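Type III secretion T3S chaperone (Chlamydia trachomatis, PDB 3K29) probably acts as a chaperone-like, YscO-type component of the type III secretion apparatus, and forms a long helical hairpin able to associate with itself. Local coordinates at residues A[6-11]-A[127-132]; A[20-25]-A[117-122]; A[27-32]-A[110-115]. One frame throughout, in Å; residues are numbered along the deposited sequence.

From the N terminus the chain passes a short loop, runs up helix 8-66, turns, and returns along the antiparallel helix 70-160. All three contacts bridge these two helices like rungs. Contact 1 ties the start of the first helix, and the loop just before it, to residues 127-132 and closes the widest loop, with 115 residues between its segments. Contact 2 closes a smaller one within it, and contact 3 the smallest, within that of contact 2; none cross. Centres of contacts 1 and 2 lie about 18 Å apart, those of 2 and 3 about 10 Å. Leu11 packs on Glu122, joining contacts 1 and 2; Val25 on Ala111 and Leu115 on Ala21 join 2 and 3.

Contact 1 of 3, residues A[6-11]-A[127-132]; sequences PLEPVL and LHKEEW
Lys129 NZ donates to Glu8 OE1 at 3.2 Å, a hydrogen bond within a salt bridge that spans the open end of the two-helix hairpin. The amine reaches the oxygen on its syn side, the side facing the other carboxylate oxygen, but 24° out of the carboxylate plane, and Lys129 NZ stands 3.6 Å from Glu8 OE2. The bridge is therefore lopsided, weighted to OE1. Glu8 leaves its helix with CG turned away from the backbone N (chi1 -163°) and then bends at chi2, which swings the carboxylate back toward helix 70-160. The lysine also offers its aliphatic part: Leu11 CD2 lies 3.6 Å from Lys129 CD, with the two side chains at about a right angle, so the methyl covers the chain just short of its charge. Leu11 is buried, and it also touches Glu122, Thr125 and Arg126. One turn beyond Lys129, Trp132 presents a face to Pro6. Pro6 CD lies 3.5 Å from the centroid of the five-membered ring, 18° off its normal, in a CH-pi contact; the nearest ring atom is Trp132 NE1, 3.4 Å from Pro6 CD. The indole further meets the ring of Tyr5 and touches Val3, so the N-terminal loop lies along helix 70-160 before helix 8-66 starts. Leu7 is the N-cap, and its backbone O accepts Leu11 N at 3.1 Å. Glu8 stands in the first turn, where a negative charge would probably be favoured by the helix end. Ion pair, aliphatic packing and the CH-pi contact of Pro6 with the indole join the start of helix 8-66 and the loop before it to helix 70-160, which continues beyond, in an antiparallel helical hairpin whose first helix is predicted, further along, to form a coiled coil.

Contact 2 of 3, residues A[20-25]-A[117-122]; sequences RAEKVV and KRRKEE
Glu22 sends CG away from its carbonyl carbon (chi1 -81°) and runs extended from there, while Arg119, turned the same way at chi1 but bent at chi2 and chi3, brings its guanidinium across to meet it. The two ends form a salt bridge of 2.7 Å between Glu22 OE2 and Arg119 NH1. The oxygen comes to the guanidinium at its edge, near the plane, and reaches a single nitrogen. Carboxylate and guanidinium planes stand 72° apart, so the carboxylate meets one nitrogen and does not lie flat against the guanidinium. Beside it the backbones approach at Ala21 and Arg118, whose CA atoms are 7.4 Å apart. Ala21 CB, pointing at the other helix, touches Arg118 CG at 4.0 Å, so the small methyl meets the base of the arginine and not its charge. Beyond CG the arginine folds back along its own helix and grips Glu121 side-on: Arg118 NE donates to Glu121 OE1 at 2.8 Å, and Arg118 NH2 to Glu121 OE2 at 3.0 Å. The first of these bonds is almost straight, at 177°. Arg118 NH1 also bridges to Glu114, so carboxylates one turn before and nearly one turn after hold the guanidinium along helix 70-160. On helix 8-66, Val18 packs on Arg118. Between the two antiparallel helices, Leu115 touches Ala21 and Glu22, and the buried Val25 touches Leu108 and Glu112.

Contact 3 of 3, residues A[27-32]-A[110-115]; sequences EKRRLL and RAEVEL
Segments 27-32 and 110-115 run antiparallel, their backbones nearest at Lys28 and Ala111, whose CA atoms lie 7.2 Å apart. At that point Lys28 CG touches Ala111 CB at 3.8 Å. Lys28 starts out toward the other helix, but with chi1 at -54° and a second bend of the same sign at chi2 its chain turns off, so the methylene does the packing while the amine is led away. The methyl of Ala111, which is buried, meets the near part of the lysine, and the short side chain permits the close approach. On one flank, Arg29 and Glu112 pair by charge. The carboxylate oxygen sits over a face of the guanidinium, 3.5 Å above its plane and above its centre, with Glu112 OE1 3.6 Å from Arg29 CZ. No N-H points at it, and the 3.6 Å separation of Glu112 OE1 and Arg29 NH2 marks a long salt bridge that is electrostatic in character. The side chains meet at about a right angle, with the two flat groups turned 59° apart. Such pairing of opposite charges beside a small-residue contact is in keeping with an antiparallel coiled coil, and residues 27-32 fall in the region predicted to form one. The pattern repeats that of Ala21 and Arg118 seven residues away along each helix, with the alanine now on the other helix. Away from this interface, Arg30 clasps Glu27 side-on along its own helix: Arg30 NE donates to Glu27 OE1 at 3.0 Å and Arg30 NH2 to Glu27 OE2 at 3.0 Å. Between the helices, Leu32 continues the apolar packing onto Val101 and Leu108, and Leu115 does so onto Val25.

Contact 1 of 3, residues A[6-11]-A[127-132]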
loop_
_atom_site.group_PDB
_atom_site.type_symbol
_atom_site.label_atom_id
_atom_site.label_comp_id
_atom_site.label_asym_id
_atom_site.label_seq_id
_atom_site.Cartn_x
_atom_site.Cartn_y
_atom_site.Cartn_z
ATOM N N PRO A 6 9.381 30.769 5.255
ATOM C CA PRO A 6 9.138 31.174 3.855
ATOM C C PRO A 6 8.575 30.043 3.005
ATOM O O PRO A 6 7.887 30.278 2.003
ATOM C CB PRO A 6 10.544 31.536 3.366
ATOM C CG PRO A 6 11.213 32.031 4.564
ATOM C CD PRO A 6 10.763 31.093 5.660
ATOM N N LEU A 7 8.887 28.812 3.396
ATOM C CA LEU A 7 8.474 27.670 2.616
ATOM C C LEU A 7 7.318 26.914 3.313
ATOM O O LEU A 7 7.078 25.725 3.083
ATOM C CB LEU A 7 9.681 26.777 2.259
ATOM C CG LEU A 7 10.741 27.327 1.288
ATOM C CD1 LEU A 7 11.842 26.290 1.127
ATOM C CD2 LEU A 7 10.154 27.647 -0.068
ATOM N N GLU A 8 6.575 27.647 4.135
ATOM C CA GLU A 8 5.372 27.102 4.741
ATOM C C GLU A 8 4.425 26.468 3.693
ATOM O O GLU A 8 3.897 25.375 3.924
ATOM C CB GLU A 8 4.646 28.151 5.575
ATOM C CG GLU A 8 3.652 27.531 6.521
ATOM C CD GLU A 8 4.295 26.590 7.533
ATOM O OE1 GLU A 8 5.525 26.664 7.763
ATOM O OE2 GLU A 8 3.554 25.773 8.115
ATOM N N PRO A 9 4.209 27.150 2.543
ATOM C CA PRO A 9 3.327 26.538 1.540
ATOM C C PRO A 9 3.797 25.163 1.014
ATOM O O PRO A 9 2.956 24.318 0.698
ATOM C CB PRO A 9 3.294 27.561 0.425
ATOM C CG PRO A 9 3.578 28.909 1.144
ATOM C CD PRO A 9 4.611 28.527 2.166
ATOM N N VAL A 10 5.106 24.956 0.904
ATOM C CA VAL A 10 5.664 23.671 0.479
ATOM C C VAL A 10 5.439 22.632 1.604
ATOM O O VAL A 10 4.979 21.528 1.339
ATOM C CB VAL A 10 7.163 23.796 0.143
ATOM C CG1 VAL A 10 7.804 22.429 -0.027
ATOM C CG2 VAL A 10 7.363 24.652 -1.110
ATOM N N LEU A 11 5.707 23.001 2.859
ATOM C CA LEU A 11 5.473 22.075 3.959
ATOM C C LEU A 11 3.989 21.642 4.039
ATOM O O LEU A 11 3.683 20.434 4.127
ATOM C CB LEU A 11 5.959 22.685 5.273
ATOM C CG LEU A 11 5.915 21.877 6.581
ATOM C CD1 LEU A 11 6.843 20.658 6.550
ATOM C CD2 LEU A 11 6.284 22.802 7.727
ATOM N N LEU A 127 12.521 19.500 8.637
ATOM C CA LEU A 127 13.834 19.756 9.197
ATOM C C LEU A 127 14.349 21.133 8.773
ATOM O O LEU A 127 14.979 21.846 9.577
ATOM C CB LEU A 127 14.832 18.665 8.808
ATOM C CG LEU A 127 16.090 18.672 9.701
ATOM C CD1 LEU A 127 15.782 18.235 11.149
ATOM C CD2 LEU A 127 17.205 17.821 9.114
ATOM N N HIS A 128 14.095 21.507 7.519
ATOM C CA HIS A 128 14.557 22.823 7.045
ATOM C C HIS A 128 13.795 23.986 7.684
ATOM O O HIS A 128 14.358 25.070 7.832
ATOM C CB HIS A 128 14.541 22.958 5.519
ATOM C CG HIS A 128 15.458 22.015 4.813
ATOM N ND1 HIS A 128 16.490 21.361 5.450
ATOM C CD2 HIS A 128 15.500 21.617 3.518
ATOM C CE1 HIS A 128 17.123 20.594 4.582
ATOM N NE2 HIS A 128 16.544 20.730 3.402
ATOM N N LYS A 129 12.517 23.772 8.017
ATOM C CA LYS A 129 11.714 24.740 8.787
ATOM C C LYS A 129 12.272 24.922 10.192
ATOM O O LYS A 129 12.339 26.040 10.728
ATOM C CB LYS A 129 10.257 24.286 8.875
ATOM C CG LYS A 129 9.527 24.917 10.007
ATOM C CD LYS A 129 8.118 25.168 9.639
ATOM C CE LYS A 129 7.448 25.910 10.745
ATOM N NZ LYS A 129 6.022 25.562 10.673
ATOM N N GLU A 130 12.649 23.798 10.791
ATOM C CA GLU A 130 13.269 23.809 12.077
ATOM C C GLU A 130 14.566 24.610 12.037
ATOM O O GLU A 130 14.805 25.452 12.902
ATOM C CB GLU A 130 13.553 22.383 12.515
ATOM C CG GLU A 130 13.704 22.239 13.979
ATOM C CD GLU A 130 13.769 20.779 14.370
ATOM O OE1 GLU A 130 12.799 20.309 15.009
ATOM O OE2 GLU A 130 14.771 20.105 14.011
ATOM N N GLU A 131 15.393 24.358 11.026
ATOM C CA GLU A 131 16.687 25.035 10.931
ATOM C C GLU A 131 16.556 26.496 10.505
ATOM O O GLU A 131 17.366 27.316 10.917
ATOM C CB GLU A 131 17.644 24.296 10.009
ATOM C CG GLU A 131 17.989 22.915 10.504
ATOM C CD GLU A 131 18.591 22.068 9.426
ATOM O OE1 GLU A 131 18.439 22.445 8.237
ATOM O OE2 GLU A 131 19.213 21.023 9.762
ATOM N N TRP A 132 15.544 26.821 9.700
ATOM C CA TRP A 132 15.256 28.228 9.369
ATOM C C TRP A 132 14.861 28.981 10.642
ATOM O O TRP A 132 15.377 30.055 10.925
ATOM C CB TRP A 132 14.137 28.354 8.335
ATOM C CG TRP A 132 13.568 29.757 8.297
ATOM C CD1 TRP A 132 14.017 30.806 7.539
ATOM C CD2 TRP A 132 12.470 30.265 9.088
ATOM N NE1 TRP A 132 13.283 31.930 7.816
ATOM C CE2 TRP A 132 12.325 31.633 8.759
ATOM C CE3 TRP A 132 11.598 29.689 10.045
ATOM C CZ2 TRP A 132 11.325 32.442 9.330
ATOM C CZ3 TRP A 132 10.616 30.492 10.651
ATOM C CH2 TRP A 132 10.479 31.858 10.269
#

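Contact 2 of 3, residues A[20-25]-A[117-122]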
loop_
_atom_site.group_PDB
_atom_site.type_symbol
_atom_site.label_atom_id
_atom_site.label_comp_id
_atom_site.label_asym_id
_atom_site.label_seq_id
_atom_site.Cartn_x
_atom_site.Cartn_y
_atom_site.Cartn_z
ATOM N N ARG A 20 -2.593 11.938 1.387
ATOM C CA ARG A 20 -3.074 11.300 0.152
ATOM C C ARG A 20 -2.497 9.905 -0.065
ATOM O O ARG A 20 -3.222 9.007 -0.478
ATOM C CB ARG A 20 -2.876 12.186 -1.097
ATOM C CG ARG A 20 -3.662 13.501 -1.012
ATOM C CD ARG A 20 -3.957 14.148 -2.349
ATOM N NE ARG A 20 -2.748 14.591 -3.010
ATOM C CZ ARG A 20 -2.235 15.817 -2.930
ATOM N NH1 ARG A 20 -2.831 16.765 -2.217
ATOM N NH2 ARG A 20 -1.127 16.088 -3.591
ATOM N N ALA A 21 -1.206 9.741 0.231
ATOM C CA ALA A 21 -0.510 8.472 0.032
ATOM C C ALA A 21 -0.942 7.408 1.041
ATOM O O ALA A 21 -0.966 6.222 0.720
ATOM C CB ALA A 21 1.020 8.678 0.109
ATOM N N GLU A 22 -1.251 7.830 2.268
ATOM C CA GLU A 22 -1.821 6.941 3.273
ATOM C C GLU A 22 -3.171 6.394 2.813
ATOM O O GLU A 22 -3.456 5.202 2.943
ATOM C CB GLU A 22 -1.990 7.695 4.608
ATOM C CG GLU A 22 -0.716 7.784 5.428
ATOM C CD GLU A 22 -0.844 8.694 6.638
ATOM O OE1 GLU A 22 -1.826 9.464 6.714
ATOM O OE2 GLU A 22 0.057 8.656 7.506
ATOM N N LYS A 23 -4.006 7.289 2.312
ATOM C CA LYS A 23 -5.287 6.936 1.773
ATOM C C LYS A 23 -5.102 6.007 0.567
ATOM O O LYS A 23 -5.860 5.045 0.399
ATOM C CB LYS A 23 -6.054 8.202 1.381
ATOM C CG LYS A 23 -7.331 7.952 0.595
ATOM C CD LYS A 23 -8.145 9.236 0.403
ATOM C CE LYS A 23 -9.669 8.962 0.394
ATOM N NZ LYS A 23 -10.489 10.251 0.401
ATOM N N VAL A 24 -4.098 6.275 -0.266
ATOM C CA VAL A 24 -3.852 5.393 -1.414
ATOM C C VAL A 24 -3.433 3.963 -0.979
ATOM O O VAL A 24 -3.971 3.003 -1.531
ATOM C CB VAL A 24 -2.929 6.029 -2.480
ATOM C CG1 VAL A 24 -2.398 4.960 -3.472
ATOM C CG2 VAL A 24 -3.684 7.208 -3.226
ATOM N N VAL A 25 -2.535 3.833 0.010
ATOM C CA VAL A 25 -2.114 2.529 0.561
ATOM C C VAL A 25 -3.318 1.724 1.036
ATOM O O VAL A 25 -3.452 0.543 0.697
ATOM C CB VAL A 25 -1.098 2.625 1.737
ATOM C CG1 VAL A 25 -0.948 1.267 2.437
ATOM C CG2 VAL A 25 0.272 3.042 1.246
ATOM N N LYS A 117 8.401 7.500 0.523
ATOM C CA LYS A 117 8.962 8.644 -0.204
ATOM C C LYS A 117 8.314 9.964 0.214
ATOM O O LYS A 117 9.009 10.942 0.458
ATOM C CB LYS A 117 8.866 8.445 -1.720
ATOM C CG LYS A 117 10.133 7.857 -2.333
ATOM C CD LYS A 117 9.945 7.407 -3.780
ATOM C CE LYS A 117 9.930 8.602 -4.757
ATOM N NZ LYS A 117 9.570 8.197 -6.158
ATOM N N ARG A 118 6.986 9.988 0.332
ATOM C CA ARG A 118 6.293 11.213 0.753
ATOM C C ARG A 118 6.713 11.662 2.133
ATOM O O ARG A 118 6.844 12.861 2.388
ATOM C CB ARG A 118 4.761 11.083 0.660
ATOM C CG ARG A 118 4.254 10.799 -0.725
ATOM C CD ARG A 118 4.584 11.889 -1.769
ATOM N NE ARG A 118 5.893 11.716 -2.430
ATOM C CZ ARG A 118 6.203 10.760 -3.324
ATOM N NH1 ARG A 118 5.310 9.847 -3.708
ATOM N NH2 ARG A 118 7.424 10.710 -3.846
ATOM N N ARG A 119 6.913 10.697 3.016
ATOM C CA ARG A 119 7.220 10.965 4.401
ATOM C C ARG A 119 8.664 11.457 4.573
ATOM O O ARG A 119 8.927 12.337 5.385
ATOM C CB ARG A 119 6.921 9.718 5.245
ATOM C CG ARG A 119 5.419 9.427 5.302
ATOM C CD ARG A 119 4.950 8.960 6.661
ATOM N NE ARG A 119 4.714 7.525 6.683
ATOM C CZ ARG A 119 3.591 6.924 7.087
ATOM N NH1 ARG A 119 2.555 7.626 7.525
ATOM N NH2 ARG A 119 3.506 5.595 7.053
ATOM N N LYS A 120 9.586 10.847 3.813
ATOM C CA LYS A 120 10.983 11.276 3.689
ATOM C C LYS A 120 11.059 12.737 3.222
ATOM O O LYS A 120 11.701 13.572 3.866
ATOM C CB LYS A 120 11.681 10.345 2.702
ATOM C CG LYS A 120 13.169 10.500 2.555
ATOM C CD LYS A 120 13.619 9.504 1.501
ATOM C CE LYS A 120 14.642 10.130 0.553
ATOM N NZ LYS A 120 16.034 10.198 1.132
ATOM N N GLU A 121 10.365 13.046 2.131
ATOM C CA GLU A 121 10.352 14.410 1.589
ATOM C C GLU A 121 9.754 15.417 2.572
ATOM O O GLU A 121 10.318 16.479 2.778
ATOM C CB GLU A 121 9.578 14.490 0.272
ATOM C CG GLU A 121 10.205 13.741 -0.891
ATOM C CD GLU A 121 9.179 13.145 -1.850
ATOM O OE1 GLU A 121 7.955 13.465 -1.769
ATOM O OE2 GLU A 121 9.617 12.334 -2.697
ATOM N N GLU A 122 8.616 15.079 3.163
ATOM C CA GLU A 122 7.976 15.961 4.125
ATOM C C GLU A 122 8.936 16.220 5.293
ATOM O O GLU A 122 9.071 17.360 5.777
ATOM C CB GLU A 122 6.651 15.349 4.616
ATOM C CG GLU A 122 5.826 16.258 5.574
ATOM C CD GLU A 122 6.326 16.281 7.026
ATOM O OE1 GLU A 122 6.879 15.265 7.531
ATOM O OE2 GLU A 122 6.160 17.348 7.674
#

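Contact 3 of 3, residues A[27-32]-A[110-115]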
loop_
_atom_site.group_PDB
_atom_site.type_symbol
_atom_site.label_atom_id
_atom_site.label_comp_id
_atom_site.label_asym_id
_atom_site.label_seq_id
_atom_site.Cartn_x
_atom_site.Cartn_y
_atom_site.Cartn_z
ATOM N N GLU A 27 -6.400 2.156 0.095
ATOM C CA GLU A 27 -7.251 1.792 -1.016
ATOM C C GLU A 27 -6.642 0.558 -1.727
ATOM O O GLU A 27 -7.340 -0.409 -2.050
ATOM C CB GLU A 27 -7.473 2.986 -1.960
ATOM C CG GLU A 27 -8.306 2.676 -3.225
ATOM C CD GLU A 27 -9.711 2.061 -2.960
ATOM O OE1 GLU A 27 -10.124 1.868 -1.783
ATOM O OE2 GLU A 27 -10.422 1.762 -3.955
ATOM N N LYS A 28 -5.323 0.558 -1.893
ATOM C CA LYS A 28 -4.664 -0.623 -2.458
ATOM C C LYS A 28 -4.819 -1.880 -1.600
ATOM O O LYS A 28 -4.972 -2.962 -2.174
ATOM C CB LYS A 28 -3.200 -0.370 -2.846
ATOM C CG LYS A 28 -3.001 0.842 -3.785
ATOM C CD LYS A 28 -3.820 0.785 -5.023
ATOM C CE LYS A 28 -3.482 1.942 -5.911
ATOM N NZ LYS A 28 -4.493 2.041 -6.995
ATOM N N ARG A 29 -4.787 -1.766 -0.272
ATOM C CA ARG A 29 -5.116 -2.916 0.585
ATOM C C ARG A 29 -6.480 -3.500 0.201
ATOM O O ARG A 29 -6.627 -4.716 0.002
ATOM C CB ARG A 29 -5.203 -2.512 2.059
ATOM C CG ARG A 29 -4.076 -2.992 2.961
ATOM C CD ARG A 29 -2.892 -2.056 2.798
ATOM N NE ARG A 29 -2.184 -1.749 4.053
ATOM C CZ ARG A 29 -1.193 -2.475 4.559
ATOM N NH1 ARG A 29 -0.782 -3.609 3.980
ATOM N NH2 ARG A 29 -0.625 -2.077 5.678
ATOM N N ARG A 30 -7.469 -2.617 0.105
ATOM C CA ARG A 30 -8.832 -3.001 -0.202
ATOM C C ARG A 30 -8.952 -3.624 -1.582
ATOM O O ARG A 30 -9.693 -4.589 -1.769
ATOM C CB ARG A 30 -9.753 -1.791 -0.133
ATOM C CG ARG A 30 -11.174 -2.173 0.122
ATOM C CD ARG A 30 -12.136 -0.998 -0.105
ATOM N NE ARG A 30 -12.025 -0.496 -1.479
ATOM C CZ ARG A 30 -12.560 -1.060 -2.565
ATOM N NH1 ARG A 30 -13.291 -2.178 -2.491
ATOM N NH2 ARG A 30 -12.371 -0.480 -3.743
ATOM N N LEU A 31 -8.249 -3.059 -2.556
ATOM C CA LEU A 31 -8.302 -3.600 -3.912
ATOM C C LEU A 31 -7.698 -4.995 -3.951
ATOM O O LEU A 31 -8.227 -5.860 -4.637
ATOM C CB LEU A 31 -7.662 -2.661 -4.932
ATOM C CG LEU A 31 -8.415 -1.347 -5.186
ATOM C CD1 LEU A 31 -7.676 -0.446 -6.171
ATOM C CD2 LEU A 31 -9.849 -1.620 -5.677
ATOM N N LEU A 32 -6.621 -5.211 -3.193
ATOM C CA LEU A 32 -5.970 -6.523 -3.111
ATOM C C LEU A 32 -6.925 -7.488 -2.410
ATOM O O LEU A 32 -7.032 -8.649 -2.822
ATOM C CB LEU A 32 -4.622 -6.445 -2.366
ATOM C CG LEU A 32 -3.907 -7.738 -1.903
ATOM C CD1 LEU A 32 -3.563 -8.643 -3.090
ATOM C CD2 LEU A 32 -2.624 -7.460 -1.111
ATOM N N ARG A 110 3.944 -1.000 -4.250
ATOM C CA ARG A 110 4.292 0.261 -4.885
ATOM C C ARG A 110 3.725 1.481 -4.116
ATOM O O ARG A 110 4.416 2.476 -3.933
ATOM C CB ARG A 110 3.797 0.274 -6.319
ATOM C CG ARG A 110 4.521 -0.710 -7.235
ATOM C CD ARG A 110 3.983 -0.597 -8.624
ATOM N NE ARG A 110 4.496 -1.657 -9.470
ATOM C CZ ARG A 110 3.748 -2.614 -10.011
ATOM N NH1 ARG A 110 2.433 -2.635 -9.830
ATOM N NH2 ARG A 110 4.318 -3.556 -10.758
ATOM N N ALA A 111 2.495 1.368 -3.632
ATOM C CA ALA A 111 1.873 2.444 -2.860
ATOM C C ALA A 111 2.584 2.698 -1.551
ATOM O O ALA A 111 2.703 3.857 -1.136
ATOM C CB ALA A 111 0.376 2.171 -2.617
ATOM N N GLU A 112 3.046 1.631 -0.889
ATOM C CA GLU A 112 3.799 1.767 0.359
ATOM C C GLU A 112 5.199 2.375 0.172
ATOM O O GLU A 112 5.635 3.169 1.026
ATOM C CB GLU A 112 3.895 0.420 1.083
ATOM C CG GLU A 112 2.552 -0.259 1.129
ATOM C CD GLU A 112 2.445 -1.242 2.241
ATOM O OE1 GLU A 112 1.758 -0.904 3.238
ATOM O OE2 GLU A 112 3.040 -2.348 2.126
ATOM N N VAL A 113 5.891 1.997 -0.917
ATOM C CA VAL A 113 7.125 2.669 -1.346
ATOM C C VAL A 113 6.820 4.167 -1.535
ATOM O O VAL A 113 7.570 5.026 -1.068
ATOM C CB VAL A 113 7.736 2.071 -2.656
ATOM C CG1 VAL A 113 8.958 2.914 -3.133
ATOM C CG2 VAL A 113 8.162 0.584 -2.459
ATOM N N GLU A 114 5.707 4.480 -2.200
ATOM C CA GLU A 114 5.347 5.888 -2.441
ATOM C C GLU A 114 5.069 6.676 -1.154
ATOM O O GLU A 114 5.534 7.814 -1.027
ATOM C CB GLU A 114 4.203 6.032 -3.451
ATOM C CG GLU A 114 4.624 5.611 -4.841
ATOM C CD GLU A 114 5.982 6.209 -5.191
ATOM O OE1 GLU A 114 6.075 7.458 -5.272
ATOM O OE2 GLU A 114 6.964 5.436 -5.341
ATOM N N LEU A 115 4.356 6.057 -0.208
ATOM C CA LEU A 115 4.129 6.632 1.119
ATOM C C LEU A 115 5.423 6.949 1.882
ATOM O O LEU A 115 5.520 8.007 2.511
ATOM C CB LEU A 115 3.210 5.744 1.971
ATOM C CG LEU A 115 2.870 6.160 3.427
ATOM C CD1 LEU A 115 2.344 7.568 3.538
ATOM C CD2 LEU A 115 1.864 5.169 4.109
#